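Local coordinates for protein, Family 18 Chitinase (Crocus vernus, PDB 3SIM) that probably hydrolyses chitin, as a plant glycosyl hydrolase of family 18 built on a TIM barrel, at residues S18-I22 against F263-E267; K134-A138 against E167-L172; Q186-Y190 against F199-Y203. One frame throughout, in Å; residues are numbered along the deposited sequence.

Interaction 1. Residues S18-I22 against F263-E267; sequences SDVPI and FRYEE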
ATOM      1  N   SER A  18      -0.071  18.034  -3.683  1.00 14.61           N
ATOM      2  CA  SER A  18       0.804  19.099  -4.118  1.00 15.44           C
ATOM      3  C   SER A  18       1.868  19.498  -3.093  1.00 16.22           C
ATOM      4  O   SER A  18       2.769  20.171  -3.421  1.00 16.05           O
ATOM      5  CB  SER A  18       0.055  20.306  -4.659  1.00 15.76           C
ATOM      6  OG  SER A  18      -0.606  20.997  -3.671  1.00 18.24           O
ATOM      7  N   ASP A  19       1.692  19.116  -1.852  1.00 15.05           N
ATOM      8  CA  ASP A  19       2.721  19.268  -0.876  1.00 14.53           C
ATOM      9  C   ASP A  19       3.947  18.327  -1.075  1.00 13.72           C
ATOM     10  O   ASP A  19       4.989  18.577  -0.579  1.00 12.79           O
ATOM     11  CB  ASP A  19       2.196  19.183   0.543  1.00 15.44           C
ATOM     12  CG  ASP A  19       1.234  20.294   0.907  1.00 17.64           C
ATOM     13  OD1 ASP A  19       1.246  21.376   0.375  1.00 16.91           O
ATOM     14  OD2 ASP A  19       0.459  20.032   1.744  1.00 20.58           O
ATOM     15  N   VAL A  20       3.746  17.203  -1.726  1.00 13.24           N
ATOM     16  CA  VAL A  20       4.760  16.191  -1.864  1.00 12.66           C
ATOM     17  C   VAL A  20       5.657  16.374  -3.094  1.00 13.14           C
ATOM     18  O   VAL A  20       5.205  16.384  -4.161  1.00 13.03           O
ATOM     19  CB  VAL A  20       4.147  14.770  -1.805  1.00 12.38           C
ATOM     20  CG1 VAL A  20       5.199  13.731  -1.995  1.00 11.42           C
ATOM     21  CG2 VAL A  20       3.408  14.566  -0.534  1.00  9.68           C
ATOM     22  N   PRO A  21       6.961  16.447  -2.887  1.00 13.57           N
ATOM     23  CA  PRO A  21       7.903  16.548  -4.000  1.00 14.40           C
ATOM     24  C   PRO A  21       7.810  15.354  -4.959  1.00 14.30           C
ATOM     25  O   PRO A  21       7.907  14.234  -4.571  1.00 14.61           O
ATOM     26  CB  PRO A  21       9.267  16.574  -3.322  1.00 14.98           C
ATOM     27  CG  PRO A  21       9.051  16.342  -1.935  1.00 16.52           C
ATOM     28  CD  PRO A  21       7.644  16.292  -1.605  1.00 14.33           C
ATOM     29  N   ILE A  22       7.613  15.658  -6.218  1.00 13.41           N
ATOM     30  CA  ILE A  22       7.532  14.693  -7.262  1.00 13.43           C
ATOM     31  C   ILE A  22       8.680  14.896  -8.279  1.00 14.73           C
ATOM     32  O   ILE A  22       8.700  15.853  -8.988  1.00 15.80           O
ATOM     33  CB  ILE A  22       6.142  14.778  -7.989  1.00 12.92           C
ATOM     34  CG1 ILE A  22       4.973  14.475  -7.028  1.00 11.81           C
ATOM     35  CG2 ILE A  22       6.114  13.921  -9.168  1.00 10.65           C
ATOM     36  CD1 ILE A  22       3.671  14.926  -7.474  1.00  8.91           C
ATOM     37  N   PHE A 263       9.485  16.340   4.037  1.00 10.93           N
ATOM     38  CA  PHE A 263       9.597  15.554   2.843  1.00 10.09           C
ATOM     39  C   PHE A 263      11.057  15.344   2.386  1.00  9.79           C
ATOM     40  O   PHE A 263      11.312  15.042   1.267  1.00  7.98           O
ATOM     41  CB  PHE A 263       8.724  16.129   1.758  1.00 10.32           C
ATOM     42  CG  PHE A 263       7.293  16.366   2.209  1.00 10.47           C
ATOM     43  CD1 PHE A 263       6.464  15.327   2.477  1.00 11.80           C
ATOM     44  CD2 PHE A 263       6.831  17.618   2.439  1.00 13.43           C
ATOM     45  CE1 PHE A 263       5.199  15.546   2.904  1.00 12.21           C
ATOM     46  CE2 PHE A 263       5.531  17.836   2.866  1.00 15.03           C
ATOM     47  CZ  PHE A 263       4.736  16.825   3.106  1.00 13.08           C
ATOM     48  N   ARG A 264      11.991  15.491   3.300  1.00  9.40           N
ATOM     49  CA  ARG A 264      13.370  15.310   2.932  1.00 10.77           C
ATOM     50  C   ARG A 264      13.639  13.872   2.421  1.00 10.29           C
ATOM     51  O   ARG A 264      14.295  13.684   1.467  1.00 11.64           O
ATOM     52  CB  ARG A 264      14.331  15.743   4.026  1.00 11.92           C
ATOM     53  CG  ARG A 264      14.725  14.772   4.993  1.00 13.84           C
ATOM     54  CD  ARG A 264      16.165  14.971   5.421  1.00 19.61           C
ATOM     55  NE  ARG A 264      16.333  16.117   6.274  1.00 19.34           N
ATOM     56  CZ  ARG A 264      17.345  16.970   6.222  1.00 15.69           C
ATOM     57  NH1 ARG A 264      18.321  16.827   5.388  1.00 14.73           N
ATOM     58  NH2 ARG A 264      17.339  17.954   7.034  1.00 17.02           N
ATOM     59  N   TYR A 265      13.035  12.908   3.065  1.00  9.75           N
ATOM     60  CA  TYR A 265      13.179  11.524   2.693  1.00 10.32           C
ATOM     61  C   TYR A 265      12.585  11.149   1.312  1.00 10.04           C
ATOM     62  O   TYR A 265      13.168  10.503   0.572  1.00 11.26           O
ATOM     63  CB  TYR A 265      12.914  10.579   3.863  1.00  9.06           C
ATOM     64  CG  TYR A 265      13.811  10.893   5.102  1.00 11.46           C
ATOM     65  CD1 TYR A 265      15.204  10.777   5.047  1.00 10.90           C
ATOM     66  CD2 TYR A 265      13.260  11.317   6.299  1.00  9.73           C
ATOM     67  CE1 TYR A 265      15.986  11.060   6.146  1.00 12.59           C
ATOM     68  CE2 TYR A 265      14.045  11.579   7.398  1.00  9.63           C
ATOM     69  CZ  TYR A 265      15.388  11.471   7.328  1.00  8.98           C
ATOM     70  OH  TYR A 265      16.080  11.758   8.447  1.00 14.44           O
ATOM     71  N   GLU A 266      11.400  11.675   1.018  1.00  9.63           N
ATOM     72  CA  GLU A 266      10.801  11.497  -0.299  1.00  9.75           C
ATOM     73  C   GLU A 266      11.739  12.011  -1.395  1.00 10.34           C
ATOM     74  O   GLU A 266      11.933  11.353  -2.418  1.00  9.85           O
ATOM     75  CB  GLU A 266       9.454  12.218  -0.379  1.00  8.99           C
ATOM     76  CG  GLU A 266       8.297  11.439   0.225  1.00 10.54           C
ATOM     77  CD  GLU A 266       8.172  11.648   1.721  1.00 10.59           C
ATOM     78  OE1 GLU A 266       7.211  11.121   2.318  1.00 11.25           O
ATOM     79  OE2 GLU A 266       9.036  12.339   2.300  1.00  6.50           O
ATOM     80  N   GLU A 267      12.325  13.178  -1.156  1.00  9.71           N
ATOM     81  CA  GLU A 267      13.242  13.792  -2.109  1.00 11.39           C
ATOM     82  C   GLU A 267      14.542  13.002  -2.244  1.00 10.59           C
ATOM     83  O   GLU A 267      15.106  12.911  -3.334  1.00 11.30           O
ATOM     84  CB  GLU A 267      13.546  15.235  -1.704  1.00 11.36           C
ATOM     85  CG  GLU A 267      14.319  16.023  -2.749  1.00 16.98           C
ATOM     86  CD  GLU A 267      14.624  17.439  -2.303  1.00 20.34           C
TER

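Interaction 2. Residues K134-A138 against E167-L172; sequences KNTFA and EYYLAL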
ATOM      1  N   LYS A 134      -7.331 -18.299   5.902  1.00 16.05           N
ATOM      2  CA  LYS A 134      -6.459 -17.933   4.781  1.00 16.03           C
ATOM      3  C   LYS A 134      -7.085 -18.172   3.405  1.00 16.39           C
ATOM      4  O   LYS A 134      -6.873 -17.407   2.513  1.00 17.00           O
ATOM      5  CB  LYS A 134      -5.070 -18.573   4.859  1.00 14.87           C
ATOM      6  CG  LYS A 134      -5.011 -20.090   4.856  1.00 15.31           C
ATOM      7  CD  LYS A 134      -3.703 -20.668   5.324  1.00 18.79           C
ATOM      8  CE  LYS A 134      -3.732 -22.181   5.441  1.00 20.17           C
ATOM      9  NZ  LYS A 134      -2.509 -22.739   5.926  1.00 21.29           N
ATOM     10  N   ASN A 135      -7.789 -19.270   3.255  1.00 16.14           N
ATOM     11  CA  ASN A 135      -8.442 -19.560   1.991  1.00 16.34           C
ATOM     12  C   ASN A 135      -9.578 -18.595   1.611  1.00 14.70           C
ATOM     13  O   ASN A 135      -9.695 -18.208   0.492  1.00 14.68           O
ATOM     14  CB  ASN A 135      -8.817 -21.034   1.894  1.00 16.87           C
ATOM     15  CG  ASN A 135      -7.596 -21.943   1.839  1.00 20.93           C
ATOM     16  OD1 ASN A 135      -6.612 -21.621   1.268  1.00 24.71           O
ATOM     17  ND2 ASN A 135      -7.684 -23.031   2.455  1.00 23.85           N
ATOM     18  N   THR A 136     -10.385 -18.244   2.600  1.00 14.03           N
ATOM     19  CA  THR A 136     -11.500 -17.322   2.472  1.00 13.20           C
ATOM     20  C   THR A 136     -11.039 -15.925   2.054  1.00 11.91           C
ATOM     21  O   THR A 136     -11.562 -15.371   1.147  1.00 11.52           O
ATOM     22  CB  THR A 136     -12.394 -17.265   3.792  1.00 13.78           C
ATOM     23  OG1 THR A 136     -13.050 -18.509   4.017  1.00 12.79           O
ATOM     24  CG2 THR A 136     -13.378 -16.151   3.727  1.00 14.03           C
ATOM     25  N   PHE A 137      -9.992 -15.450   2.711  1.00 11.80           N
ATOM     26  CA  PHE A 137      -9.255 -14.231   2.352  1.00 11.10           C
ATOM     27  C   PHE A 137      -8.636 -14.297   0.948  1.00 10.23           C
ATOM     28  O   PHE A 137      -8.805 -13.437   0.202  1.00  9.64           O
ATOM     29  CB  PHE A 137      -8.099 -13.973   3.377  1.00 11.49           C
ATOM     30  CG  PHE A 137      -7.281 -12.709   3.123  1.00 10.84           C
ATOM     31  CD1 PHE A 137      -7.839 -11.433   3.243  1.00  8.33           C
ATOM     32  CD2 PHE A 137      -5.975 -12.785   2.745  1.00  8.13           C
ATOM     33  CE1 PHE A 137      -7.032 -10.310   2.994  1.00  9.30           C
ATOM     34  CE2 PHE A 137      -5.252 -11.677   2.512  1.00  8.70           C
ATOM     35  CZ  PHE A 137      -5.741 -10.468   2.658  1.00  4.14           C
ATOM     36  N   ALA A 138      -7.951 -15.369   0.615  1.00 10.26           N
ATOM     37  CA  ALA A 138      -7.362 -15.509  -0.693  1.00 10.63           C
ATOM     38  C   ALA A 138      -8.388 -15.466  -1.840  1.00 11.05           C
ATOM     39  O   ALA A 138      -8.178 -14.815  -2.786  1.00 10.72           O
ATOM     40  CB  ALA A 138      -6.519 -16.759  -0.772  1.00  9.52           C
ATOM     41  N   GLU A 167       1.339 -15.865   6.187  1.00  8.44           N
ATOM     42  CA  GLU A 167       0.560 -17.053   5.903  1.00  8.33           C
ATOM     43  C   GLU A 167      -0.653 -16.738   5.008  1.00  9.07           C
ATOM     44  O   GLU A 167      -0.876 -17.393   4.052  1.00  8.66           O
ATOM     45  CB  GLU A 167       0.169 -17.817   7.191  1.00  8.56           C
ATOM     46  CG  GLU A 167      -0.618 -19.078   6.918  1.00 11.84           C
ATOM     47  CD  GLU A 167      -0.973 -19.930   8.135  1.00 18.08           C
ATOM     48  OE1 GLU A 167      -0.986 -19.444   9.236  1.00 18.81           O
ATOM     49  OE2 GLU A 167      -1.256 -21.098   7.950  1.00 19.65           O
ATOM     50  N   TYR A 168      -1.352 -15.669   5.363  1.00  9.57           N
ATOM     51  CA  TYR A 168      -2.496 -15.114   4.647  1.00 10.91           C
ATOM     52  C   TYR A 168      -2.211 -14.556   3.256  1.00  9.86           C
ATOM     53  O   TYR A 168      -2.802 -14.949   2.320  1.00 10.26           O
ATOM     54  CB  TYR A 168      -3.189 -14.070   5.527  1.00 11.37           C
ATOM     55  CG  TYR A 168      -3.543 -14.599   6.891  1.00 12.26           C
ATOM     56  CD1 TYR A 168      -4.622 -15.396   7.074  1.00 11.99           C
ATOM     57  CD2 TYR A 168      -2.719 -14.367   7.966  1.00 17.36           C
ATOM     58  CE1 TYR A 168      -4.910 -15.917   8.264  1.00 15.88           C
ATOM     59  CE2 TYR A 168      -3.017 -14.872   9.208  1.00 18.61           C
ATOM     60  CZ  TYR A 168      -4.113 -15.662   9.349  1.00 19.96           C
ATOM     61  OH  TYR A 168      -4.443 -16.156  10.561  1.00 22.62           O
ATOM     62  N   TYR A 169      -1.192 -13.723   3.179  1.00 10.49           N
ATOM     63  CA  TYR A 169      -0.662 -13.206   1.934  1.00  9.92           C
ATOM     64  C   TYR A 169      -0.048 -14.229   0.953  1.00  9.40           C
ATOM     65  O   TYR A 169      -0.183 -14.105  -0.209  1.00  9.00           O
ATOM     66  CB  TYR A 169       0.176 -11.935   2.153  1.00 10.43           C
ATOM     67  CG  TYR A 169      -0.690 -10.769   2.585  1.00 11.15           C
ATOM     68  CD1 TYR A 169      -1.387 -10.061   1.647  1.00 10.72           C
ATOM     69  CD2 TYR A 169      -0.890 -10.442   3.927  1.00 11.37           C
ATOM     70  CE1 TYR A 169      -2.210  -9.072   1.976  1.00 10.81           C
ATOM     71  CE2 TYR A 169      -1.727  -9.406   4.278  1.00  9.59           C
ATOM     72  CZ  TYR A 169      -2.402  -8.729   3.288  1.00 10.25           C
ATOM     73  OH  TYR A 169      -3.219  -7.737   3.539  1.00 10.53           O
ATOM     74  N   LEU A 170       0.649 -15.214   1.469  1.00  9.56           N
ATOM     75  CA  LEU A 170       1.172 -16.310   0.665  1.00 10.38           C
ATOM     76  C   LEU A 170       0.076 -17.168   0.014  1.00 10.12           C
ATOM     77  O   LEU A 170       0.168 -17.531  -1.087  1.00 12.04           O
ATOM     78  CB  LEU A 170       2.212 -17.167   1.409  1.00  9.99           C
ATOM     79  CG  LEU A 170       3.622 -16.581   1.635  1.00 10.54           C
ATOM     80  CD1 LEU A 170       4.362 -17.362   2.631  1.00  7.43           C
ATOM     81  CD2 LEU A 170       4.358 -16.418   0.333  1.00 10.49           C
ATOM     82  N   ALA A 171      -0.967 -17.424   0.751  1.00 11.05           N
ATOM     83  CA  ALA A 171      -2.126 -18.086   0.198  1.00 10.30           C
ATOM     84  C   ALA A 171      -2.705 -17.259  -0.969  1.00 10.49           C
ATOM     85  O   ALA A 171      -2.923 -17.783  -1.966  1.00  9.86           O
ATOM     86  CB  ALA A 171      -3.153 -18.284   1.208  1.00  8.66           C
ATOM     87  N   LEU A 172      -2.855 -15.964  -0.788  1.00  9.86           N
ATOM     88  CA  LEU A 172      -3.369 -15.097  -1.826  1.00 10.29           C
ATOM     89  C   LEU A 172      -2.449 -15.067  -3.061  1.00 11.14           C
ATOM     90  O   LEU A 172      -2.895 -15.184  -4.161  1.00 10.99           O
ATOM     91  CB  LEU A 172      -3.581 -13.672  -1.316  1.00  9.40           C
ATOM     92  CG  LEU A 172      -4.002 -12.538  -2.262  1.00 10.22           C
ATOM     93  CD1 LEU A 172      -5.170 -12.912  -3.082  1.00 11.23           C
ATOM     94  CD2 LEU A 172      -4.263 -11.223  -1.569  1.00  5.44           C
TER

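Interaction 3. Residues Q186-Y190 against F199-Y203; sequences QFKAY and FLGYY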
ATOM      1  N   GLN A 186       6.494  -4.541   4.059  1.00  8.38           N
ATOM      2  CA  GLN A 186       6.554  -3.611   5.163  1.00  8.83           C
ATOM      3  C   GLN A 186       7.803  -3.919   6.075  1.00  9.64           C
ATOM      4  O   GLN A 186       7.717  -4.510   7.121  1.00 10.24           O
ATOM      5  CB  GLN A 186       5.189  -3.527   5.892  1.00  8.88           C
ATOM      6  CG  GLN A 186       3.964  -3.035   5.114  1.00  8.65           C
ATOM      7  CD  GLN A 186       2.794  -2.632   6.029  1.00 13.74           C
ATOM      8  OE1 GLN A 186       1.687  -3.075   5.864  1.00 12.10           O
ATOM      9  NE2 GLN A 186       3.081  -1.803   6.979  1.00  5.77           N
ATOM     10  N   PHE A 187       8.950  -3.491   5.614  1.00  9.92           N
ATOM     11  CA  PHE A 187      10.206  -3.696   6.303  1.00 11.17           C
ATOM     12  C   PHE A 187      10.247  -2.958   7.672  1.00 11.81           C
ATOM     13  O   PHE A 187      10.950  -3.337   8.530  1.00 11.39           O
ATOM     14  CB  PHE A 187      11.446  -3.472   5.413  1.00  9.60           C
ATOM     15  CG  PHE A 187      11.647  -4.519   4.340  1.00 11.18           C
ATOM     16  CD1 PHE A 187      12.340  -5.670   4.577  1.00  9.74           C
ATOM     17  CD2 PHE A 187      11.130  -4.340   3.100  1.00  8.27           C
ATOM     18  CE1 PHE A 187      12.489  -6.601   3.602  1.00 12.78           C
ATOM     19  CE2 PHE A 187      11.290  -5.255   2.146  1.00 10.26           C
ATOM     20  CZ  PHE A 187      11.954  -6.394   2.390  1.00 10.82           C
ATOM     21  N   LYS A 188       9.404  -1.967   7.857  1.00 12.21           N
ATOM     22  CA  LYS A 188       9.342  -1.287   9.142  1.00 13.42           C
ATOM     23  C   LYS A 188       8.864  -2.208  10.293  1.00 13.22           C
ATOM     24  O   LYS A 188       9.048  -1.922  11.408  1.00 12.07           O
ATOM     25  CB  LYS A 188       8.624   0.065   9.079  1.00 14.52           C
ATOM     26  CG  LYS A 188       7.286   0.089   8.484  1.00 19.39           C
ATOM     27  CD  LYS A 188       7.344   0.154   6.942  0.50 20.06           C
ATOM     28  CE  LYS A 188       5.995   0.263   6.320  1.00 24.14           C
ATOM     29  NZ  LYS A 188       5.083   0.396   7.291  1.00 18.44           N
ATOM     30  N   ALA A 189       8.324  -3.354   9.953  1.00 12.87           N
ATOM     31  CA  ALA A 189       7.922  -4.374  10.892  1.00 13.09           C
ATOM     32  C   ALA A 189       9.044  -5.030  11.725  1.00 13.21           C
ATOM     33  O   ALA A 189       8.815  -5.454  12.779  1.00 13.18           O
ATOM     34  CB  ALA A 189       7.026  -5.385  10.259  1.00 12.99           C
ATOM     35  N   TYR A 190      10.235  -5.084  11.191  1.00 12.73           N
ATOM     36  CA  TYR A 190      11.360  -5.624  11.909  1.00 13.33           C
ATOM     37  C   TYR A 190      11.861  -4.694  13.031  1.00 16.35           C
ATOM     38  O   TYR A 190      11.533  -3.532  13.044  1.00 15.82           O
ATOM     39  CB  TYR A 190      12.467  -5.972  10.944  1.00 11.96           C
ATOM     40  CG  TYR A 190      12.155  -7.091   9.952  1.00 12.40           C
ATOM     41  CD1 TYR A 190      12.254  -8.415  10.313  1.00 13.01           C
ATOM     42  CD2 TYR A 190      11.847  -6.818   8.652  1.00 12.77           C
ATOM     43  CE1 TYR A 190      12.015  -9.394   9.435  1.00 13.55           C
ATOM     44  CE2 TYR A 190      11.584  -7.799   7.787  1.00 12.06           C
ATOM     45  CZ  TYR A 190      11.661  -9.082   8.182  1.00 11.05           C
ATOM     46  OH  TYR A 190      11.432 -10.037   7.317  1.00 16.06           O
ATOM     47  N   PHE A 199      19.004  -6.637   7.154  1.00 13.26           N
ATOM     48  CA  PHE A 199      18.009  -6.139   6.253  1.00 12.10           C
ATOM     49  C   PHE A 199      18.122  -6.852   4.920  1.00 11.31           C
ATOM     50  O   PHE A 199      17.167  -7.324   4.452  1.00 10.14           O
ATOM     51  CB  PHE A 199      18.122  -4.638   6.070  1.00 11.25           C
ATOM     52  CG  PHE A 199      17.127  -4.035   5.114  1.00 10.28           C
ATOM     53  CD1 PHE A 199      16.041  -3.351   5.590  1.00 12.40           C
ATOM     54  CD2 PHE A 199      17.310  -4.056   3.764  1.00 11.60           C
ATOM     55  CE1 PHE A 199      15.135  -2.768   4.728  1.00 13.53           C
ATOM     56  CE2 PHE A 199      16.459  -3.454   2.933  1.00 11.87           C
ATOM     57  CZ  PHE A 199      15.370  -2.822   3.405  1.00 11.39           C
ATOM     58  N   LEU A 200      19.328  -6.972   4.403  1.00 11.17           N
ATOM     59  CA  LEU A 200      19.555  -7.669   3.165  1.00 11.23           C
ATOM     60  C   LEU A 200      19.122  -9.153   3.272  1.00 11.68           C
ATOM     61  O   LEU A 200      18.575  -9.665   2.363  1.00 10.76           O
ATOM     62  CB  LEU A 200      20.988  -7.485   2.648  1.00 11.17           C
ATOM     63  CG  LEU A 200      21.435  -6.081   2.202  1.00 12.75           C
ATOM     64  CD1 LEU A 200      22.921  -5.910   2.125  1.00 15.28           C
ATOM     65  CD2 LEU A 200      20.803  -5.653   0.943  1.00 10.75           C
ATOM     66  N   GLY A 201      19.383  -9.791   4.402  1.00 11.52           N
ATOM     67  CA  GLY A 201      18.870 -11.121   4.667  1.00 12.33           C
ATOM     68  C   GLY A 201      17.334 -11.187   4.667  1.00 12.07           C
ATOM     69  O   GLY A 201      16.753 -12.079   4.124  1.00 10.60           O
ATOM     70  N   TYR A 202      16.715 -10.185   5.244  1.00 11.80           N
ATOM     71  CA  TYR A 202      15.251 -10.090   5.229  1.00 11.97           C
ATOM     72  C   TYR A 202      14.701  -9.912   3.807  1.00 11.27           C
ATOM     73  O   TYR A 202      13.756 -10.519   3.472  1.00 11.56           O
ATOM     74  CB  TYR A 202      14.680  -9.043   6.198  1.00 11.88           C
ATOM     75  CG  TYR A 202      14.946  -9.277   7.679  1.00 13.80           C
ATOM     76  CD1 TYR A 202      15.010 -10.555   8.219  1.00 15.09           C
ATOM     77  CD2 TYR A 202      15.172  -8.224   8.518  1.00 14.63           C
ATOM     78  CE1 TYR A 202      15.282 -10.754   9.539  1.00 13.44           C
ATOM     79  CE2 TYR A 202      15.443  -8.417   9.824  1.00 16.63           C
ATOM     80  CZ  TYR A 202      15.489  -9.676  10.334  1.00 15.95           C
ATOM     81  OH  TYR A 202      15.739  -9.819  11.633  1.00 17.20           O
ATOM     82  N   TYR A 203      15.341  -9.074   3.018  1.00  9.26           N
ATOM     83  CA  TYR A 203      14.966  -8.876   1.648  1.00 10.07           C
ATOM     84  C   TYR A 203      15.057 -10.155   0.816  1.00 10.67           C
ATOM     85  O   TYR A 203      14.135 -10.492   0.155  1.00  8.97           O
ATOM     86  CB  TYR A 203      15.760  -7.771   0.933  1.00  9.69           C
ATOM     87  CG  TYR A 203      15.314  -7.707  -0.502  1.00 11.32           C
ATOM     88  CD1 TYR A 203      15.917  -8.434  -1.482  1.00 10.57           C
ATOM     89  CD2 TYR A 203      14.178  -7.029  -0.832  1.00 11.28           C
ATOM     90  CE1 TYR A 203      15.424  -8.432  -2.745  1.00 13.57           C
ATOM     91  CE2 TYR A 203      13.688  -7.001  -2.067  1.00 12.18           C
ATOM     92  CZ  TYR A 203      14.290  -7.692  -3.043  1.00 16.81           C
ATOM     93  OH  TYR A 203      13.777  -7.644  -4.275  1.00 20.95           O
TER

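Interaction 1. Residues S18-I22 against F263-E267
Segment 18-22 leaves a 3-10 turn at D19 and passes the start of helix 264-274; the CA of P21 lies 6.3 Å from that of E267, while F263, at the N-cap position, stands opposite V20. No hydrogen bond joins the two segments; the 244 Å² they bury together comes mainly from F263 and P21. F263 has a positive phi of 63°, and its carbonyl receives the first helical bond of this segment, from the N of E267. With CG anti to the carbonyl carbon (chi1 -51°), the F263 side chain reaches over to the loop. The carbonyl O of D19 lies over one face of the ring, 3.6 Å from F263 CE2. P21 crosses the side chain nearer its root, at about a right angle, and its CD comes to 3.5 Å from F263 CB. V20 approaches the ring obliquely, CG2 standing 4.0 Å from F263 CE1. In the TIM barrel this contact links the connection between strands 2-7 and 28-37 to the last helix, 264-274, which comes after strand 250-253 and the short helix 255-258. Strands 2-7 and 250-253 pair in parallel, and the contact therefore spans the seam where the two ends of the chain close the ring. Deeper in, the aliphatic part of E266 adjoins V20, CG lying 4.4 Å from V20 CG1, while its OE1 is hydrogen-bonded to OG of S258. The carboxylate of E5 is close, which would probably help one of the two acids keep a proton. At the outer end, D19 OD2 accepts a bond from K16 N.

Interaction 2. Residues K134-A138 against E167-L172
K134 and Y168 face each other at one end of two crossing helices, A138 and L172 at the other; the local axes approach to 8.3 Å at 50° between their N-to-C directions. The CA atoms of A138 and L172 are 4.2 Å apart; A138 and A171 present only methyl groups here, their CB atoms 4.2 Å apart, which is consistent with so close an approach. K134 starts with CG between its backbone N and carbonyl carbon (chi1 60°), then runs extended to E167, where NZ donates to OE2 at 2.9 Å in a salt bridge. The ammonium meets the anti side of the carboxylate, somewhat out of its plane. Nearer the backbone, K134 CB lies 3.9 Å from CD1 of Y168. Shortening K134 to an alanine would probably leave the E167 carboxylate without this charged mate and uncover the CG of E167, against which K134 CD packs. On the inner side, F137 turns its edge to the face of Y169, centroids 5.3 Å apart and planes at 81°, a T-shaped pair; the O of Y168 lies near the F137 ring plane, at the edge. The two helices stand as neighbours outside the barrel, with strand 156-159 between them in the chain; its I159 touches Y169 and L172 of helix 166-175, Y169 OH is hydrogen-bonded to the O of Y126, and F129 stacks on Y168 and meets F137 edge-to-face.

Interaction 3. Residues Q186-Y190 against F199-Y203
This is an aromatic contact without hydrogen bonds between its segments, made where the loop after strand 182-184 folds back against the following helix 196-209; 300 Å² is buried, and F187, Y190 and Y202 provide most of it. Its clearest element is the offset stack of Y190 on Y202. The planes are tilted by only 3° and the centroids stand 3.6 Å apart, so the rings overlap over much of their faces. The two side chains run in opposite directions: Y190 OH ends 3.6 Å from CB of Y202. The closest pair, Y190 CD1 and Y202 CE2 at 3.2 Å, marks the packing as tight. F187 carries the part that lies deeper, against F199 and Y203. With CG anti to its carbonyl carbon (chi1 -70°), its ring is directed at the helix, where CZ of F199 lies over one face. That pair is oblique, with planes at 36°, and its nearest approach is CB of F187 to CE1 of F199 at 3.8 Å. At the far end of the F187 ring, CZ meets CD2 of Y203 at 4.0 Å, and the carbonyl carbon of Y202 lies at the F187 edge, near the ring plane. Outside the two segments, Y203 OH is hydrogen-bonded to the O of V215, and F187 N to OG of S218, tying helix and loop to strand 215-220. The arrangement is that of a beta-alpha unit of a TIM barrel, in which the loop leaving a strand packs against the helix it leads into.

In the fold
All three contacts belong to one TIM barrel but lie apart on it. Interactions 1 and 2 sit on opposite sides of the chain's centre, their own centres 34 Å apart. Interaction 3 is 23 Å from interaction 1 and 21 Å from interaction 2, centre to centre; none touches another, the nearest atoms of interactions 2 and 3 being about 7 Å apart. Along the chain, interaction 2 is completed before interaction 3 begins, and both fall between the two segments of interaction 1. Interactions 2 and 3 are local, joining segments 29 and 9 residues apart around strands 156-159, 182-184 and 215-220, whereas interaction 1 bridges 241 residues, consistent with closure of the barrel.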